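Local coordinates for protein tryptophan--tRNA ligase (Aeropyrum pernix, PDB 3A04) that attaches L-tryptophan to its cognate tRNA(Trp) at the expense of ATP, which is split to AMP and diphosphate, at residues Lys88-Gln98 with Met136-Thr146. Residues are numbered along the deposited sequence; the frame is centred on the assembly and turned at random.
Sequences KLTVDQLIYLQ and MIALGLDPKDT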
loop_
_atom_site.group_PDB
_atom_site.type_symbol
_atom_site.label_atom_id
_atom_site.label_comp_id
_atom_site.label_asym_id
_atom_site.label_seq_id
_atom_site.Cartn_x
_atom_site.Cartn_y
_atom_site.Cartn_z
ATOM N N LYS A 88 1.772 -7.416 28.265
ATOM C CA LYS A 88 2.855 -8.179 28.850
ATOM C C LYS A 88 2.776 -9.669 28.532
ATOM O O LYS A 88 3.836 -10.324 28.415
ATOM C CB LYS A 88 2.904 -7.958 30.418
ATOM C CG LYS A 88 3.794 -8.950 31.194
ATOM C CD LYS A 88 3.908 -8.496 32.708
ATOM C CE LYS A 88 4.747 -9.474 33.578
ATOM N NZ LYS A 88 4.228 -10.820 33.385
ATOM N N LEU A 89 1.553 -10.207 28.512
ATOM C CA LEU A 89 1.390 -11.648 28.224
ATOM C C LEU A 89 1.981 -11.977 26.860
ATOM O O LEU A 89 2.618 -13.042 26.680
ATOM C CB LEU A 89 -0.104 -11.987 28.194
ATOM C CG LEU A 89 -0.510 -13.428 27.884
ATOM C CD1 LEU A 89 0.101 -14.299 28.916
ATOM C CD2 LEU A 89 -2.022 -13.524 27.917
ATOM N N THR A 90 1.768 -11.111 25.865
ATOM C CA THR A 90 2.369 -11.375 24.561
ATOM C C THR A 90 3.894 -11.308 24.638
ATOM O O THR A 90 4.558 -12.214 24.130
ATOM C CB THR A 90 1.888 -10.390 23.551
ATOM O OG1 THR A 90 0.522 -10.644 23.338
ATOM C CG2 THR A 90 2.644 -10.538 22.182
ATOM N N VAL A 91 4.453 -10.255 25.281
ATOM C CA VAL A 91 5.924 -10.097 25.336
ATOM C C VAL A 91 6.562 -11.222 26.106
ATOM O O VAL A 91 7.678 -11.656 25.806
ATOM C CB VAL A 91 6.318 -8.709 25.982
ATOM C CG1 VAL A 91 7.801 -8.529 26.096
ATOM C CG2 VAL A 91 5.780 -7.617 25.061
ATOM N N ASP A 92 5.886 -11.664 27.173
ATOM C CA ASP A 92 6.430 -12.790 27.929
ATOM C C ASP A 92 6.596 -14.018 27.018
ATOM O O ASP A 92 7.561 -14.733 27.152
ATOM C CB ASP A 92 5.453 -13.144 29.064
ATOM C CG ASP A 92 5.660 -12.201 30.318
ATOM O OD1 ASP A 92 6.746 -11.498 30.491
ATOM O OD2 ASP A 92 4.683 -12.109 31.061
ATOM N N GLN A 93 5.627 -14.269 26.136
ATOM C CA GLN A 93 5.777 -15.399 25.144
ATOM C C GLN A 93 6.938 -15.097 24.162
ATOM O O GLN A 93 7.683 -15.957 23.841
ATOM C CB GLN A 93 4.473 -15.530 24.334
ATOM C CG GLN A 93 3.327 -15.941 25.234
ATOM C CD GLN A 93 2.045 -16.061 24.516
ATOM O OE1 GLN A 93 1.913 -16.872 23.605
ATOM N NE2 GLN A 93 1.076 -15.202 24.866
ATOM N N LEU A 94 7.105 -13.860 23.695
ATOM C CA LEU A 94 8.342 -13.553 22.940
ATOM C C LEU A 94 9.630 -13.786 23.655
ATOM O O LEU A 94 10.593 -14.298 23.044
ATOM C CB LEU A 94 8.369 -12.106 22.383
ATOM C CG LEU A 94 7.073 -11.575 21.769
ATOM C CD1 LEU A 94 7.241 -10.048 21.399
ATOM C CD2 LEU A 94 6.744 -12.419 20.507
ATOM N N ILE A 95 9.692 -13.410 24.949
ATOM C CA ILE A 95 10.966 -13.568 25.684
ATOM C C ILE A 95 11.267 -15.029 25.854
ATOM O O ILE A 95 12.382 -15.474 25.681
ATOM C CB ILE A 95 10.873 -12.883 27.117
ATOM C CG1 ILE A 95 10.802 -11.353 26.876
ATOM C CG2 ILE A 95 12.073 -13.249 28.004
ATOM C CD1 ILE A 95 10.486 -10.482 28.143
ATOM N N TYR A 96 10.277 -15.805 26.197
ATOM C CA TYR A 96 10.542 -17.251 26.280
ATOM C C TYR A 96 11.151 -17.774 24.938
ATOM O O TYR A 96 12.178 -18.462 24.894
ATOM C CB TYR A 96 9.187 -17.974 26.602
ATOM C CG TYR A 96 9.265 -19.475 26.374
ATOM C CD1 TYR A 96 9.824 -20.329 27.355
ATOM C CD2 TYR A 96 8.745 -20.059 25.169
ATOM C CE1 TYR A 96 9.890 -21.743 27.143
ATOM C CE2 TYR A 96 8.865 -21.454 24.945
ATOM C CZ TYR A 96 9.420 -22.292 25.955
ATOM O OH TYR A 96 9.544 -23.690 25.740
ATOM N N LEU A 97 10.464 -17.479 23.833
ATOM C CA LEU A 97 10.963 -17.975 22.557
ATOM C C LEU A 97 12.335 -17.390 22.294
ATOM O O LEU A 97 13.172 -18.099 21.826
ATOM C CB LEU A 97 9.945 -17.650 21.411
ATOM C CG LEU A 97 8.565 -18.339 21.670
ATOM C CD1 LEU A 97 7.492 -17.756 20.750
ATOM C CD2 LEU A 97 8.645 -19.878 21.344
ATOM N N GLN A 98 12.580 -16.114 22.599
ATOM C CA GLN A 98 13.893 -15.553 22.319
ATOM C C GLN A 98 14.994 -16.294 23.110
ATOM O O GLN A 98 16.066 -16.589 22.551
ATOM C CB GLN A 98 13.942 -14.082 22.683
ATOM C CG GLN A 98 15.255 -13.376 22.330
ATOM C CD GLN A 98 15.076 -11.889 22.402
ATOM O OE1 GLN A 98 14.971 -11.331 23.480
ATOM N NE2 GLN A 98 15.016 -11.217 21.245
ATOM N N MET A 136 8.936 -3.166 26.640
ATOM C CA MET A 136 9.371 -4.493 26.222
ATOM C C MET A 136 10.828 -4.807 26.615
ATOM O O MET A 136 11.158 -5.885 27.075
ATOM C CB MET A 136 9.250 -4.575 24.703
ATOM C CG MET A 136 7.772 -4.757 24.347
ATOM S SD MET A 136 7.729 -4.996 22.507
ATOM C CE MET A 136 6.660 -3.669 22.099
ATOM N N ILE A 137 11.701 -3.836 26.444
ATOM C CA ILE A 137 13.107 -4.005 26.833
ATOM C C ILE A 137 13.227 -4.218 28.387
ATOM O O ILE A 137 13.990 -5.061 28.849
ATOM C CB ILE A 137 13.900 -2.706 26.482
ATOM C CG1 ILE A 137 13.979 -2.456 24.967
ATOM C CG2 ILE A 137 15.359 -2.773 26.990
ATOM C CD1 ILE A 137 14.261 -3.653 24.151
ATOM N N ALA A 138 12.472 -3.419 29.130
ATOM C CA ALA A 138 12.516 -3.459 30.611
ATOM C C ALA A 138 11.957 -4.809 31.103
ATOM O O ALA A 138 12.345 -5.305 32.206
ATOM C CB ALA A 138 11.720 -2.310 31.163
ATOM N N LEU A 139 11.055 -5.411 30.301
ATOM C CA LEU A 139 10.585 -6.758 30.594
ATOM C C LEU A 139 11.579 -7.847 30.363
ATOM O O LEU A 139 11.409 -8.917 30.912
ATOM C CB LEU A 139 9.280 -7.115 29.819
ATOM C CG LEU A 139 7.936 -6.565 30.288
ATOM C CD1 LEU A 139 6.817 -6.895 29.258
ATOM C CD2 LEU A 139 7.476 -7.055 31.777
ATOM N N GLY A 140 12.553 -7.639 29.476
ATOM C CA GLY A 140 13.614 -8.586 29.272
ATOM C C GLY A 140 13.825 -8.965 27.810
ATOM O O GLY A 140 14.588 -9.871 27.516
ATOM N N LEU A 141 13.084 -8.322 26.903
ATOM C CA LEU A 141 13.298 -8.548 25.470
ATOM C C LEU A 141 14.673 -7.963 25.111
ATOM O O LEU A 141 15.037 -6.890 25.586
ATOM C CB LEU A 141 12.162 -7.916 24.632
ATOM C CG LEU A 141 11.752 -8.591 23.318
ATOM C CD1 LEU A 141 11.526 -10.150 23.379
ATOM C CD2 LEU A 141 10.505 -7.846 22.637
ATOM N N ASP A 142 15.489 -8.711 24.412
ATOM C CA ASP A 142 16.877 -8.307 24.186
ATOM C C ASP A 142 17.006 -7.113 23.208
ATOM O O ASP A 142 16.573 -7.231 22.043
ATOM C CB ASP A 142 17.581 -9.515 23.620
ATOM C CG ASP A 142 19.113 -9.264 23.306
ATOM O OD1 ASP A 142 19.565 -8.132 23.138
ATOM O OD2 ASP A 142 19.809 -10.262 23.095
ATOM N N PRO A 143 17.598 -5.983 23.640
ATOM C CA PRO A 143 17.687 -4.808 22.720
ATOM C C PRO A 143 18.548 -5.033 21.486
ATOM O O PRO A 143 18.341 -4.344 20.513
ATOM C CB PRO A 143 18.333 -3.711 23.582
ATOM C CG PRO A 143 19.138 -4.473 24.641
ATOM C CD PRO A 143 18.311 -5.749 24.914
ATOM N N LYS A 144 19.511 -5.943 21.549
ATOM C CA LYS A 144 20.460 -6.168 20.470
ATOM C C LYS A 144 19.814 -7.054 19.403
ATOM O O LYS A 144 19.850 -6.694 18.206
ATOM C CB LYS A 144 21.748 -6.860 20.971
ATOM C CG LYS A 144 22.910 -6.909 19.931
ATOM C CD LYS A 144 24.002 -7.957 20.291
ATOM C CE LYS A 144 25.173 -7.935 19.285
ATOM N NZ LYS A 144 24.796 -8.321 17.848
ATOM N N ASP A 145 19.221 -8.168 19.812
ATOM C CA ASP A 145 18.833 -9.174 18.820
ATOM C C ASP A 145 17.356 -9.093 18.405
ATOM O O ASP A 145 16.973 -9.819 17.490
ATOM C CB ASP A 145 19.087 -10.596 19.328
ATOM C CG ASP A 145 19.030 -11.666 18.161
ATOM O OD1 ASP A 145 19.685 -11.412 17.096
ATOM O OD2 ASP A 145 18.339 -12.750 18.300
ATOM N N THR A 146 16.551 -8.244 19.057
ATOM C CA THR A 146 15.145 -8.122 18.728
ATOM C C THR A 146 15.098 -7.183 17.527
ATOM O O THR A 146 15.761 -6.148 17.514
ATOM C CB THR A 146 14.295 -7.517 19.878
ATOM O OG1 THR A 146 14.379 -8.392 21.040
ATOM C CG2 THR A 146 12.715 -7.384 19.432
HETATM O O HOH W 1 15.544 -12.579 18.760
HETATM O O HOH W 2 15.168 -12.220 26.048
#
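Leu141 projects from the turn into the hollow walled by Leu94, Ile95 and Gln98: its CD1 lies 3.8 Å from Ile95 CG1 and equally near Leu94 CB, while CD2 faces Leu94 CD1. Conversely, Ile95 pushes CD1 against the turn backbone, 3.3 Å from Leu139 O. Toward the start of helix 85-99, Leu139 settles into the hollow between Lys88, Val91 and Ile95, CD1 against Val91 CG1 (3.7 Å) and CD2 over the aliphatic chain of Lys88. Val91 turns its other methyl, CG2, to Met136 CG at 3.6 Å, the side chains crossing nearly at right angles. The turn that carries Leu139, Gly140 and Leu141 is a Schellman motif ending helix 121-139, with Gly140 at positive phi and Gly140 N and Leu141 N both bonded to Met136 O; it leads toward strand 147-150, in the Rossmann-type catalytic domain of class I synthetases. Beyond it, Gln98 extends with CG anti to its backbone N (chi1 -176°), carrying its amide across Asp142. OE1 accepts from Asp142 N (2.8 Å, 165°), and NE2 donates to Thr146 OG1 at 2.9 Å, 6° out of the amide plane. Thr146 OG1 donates to Asp142 O, and a water bridges Gln98 OE1 to Gly140 O.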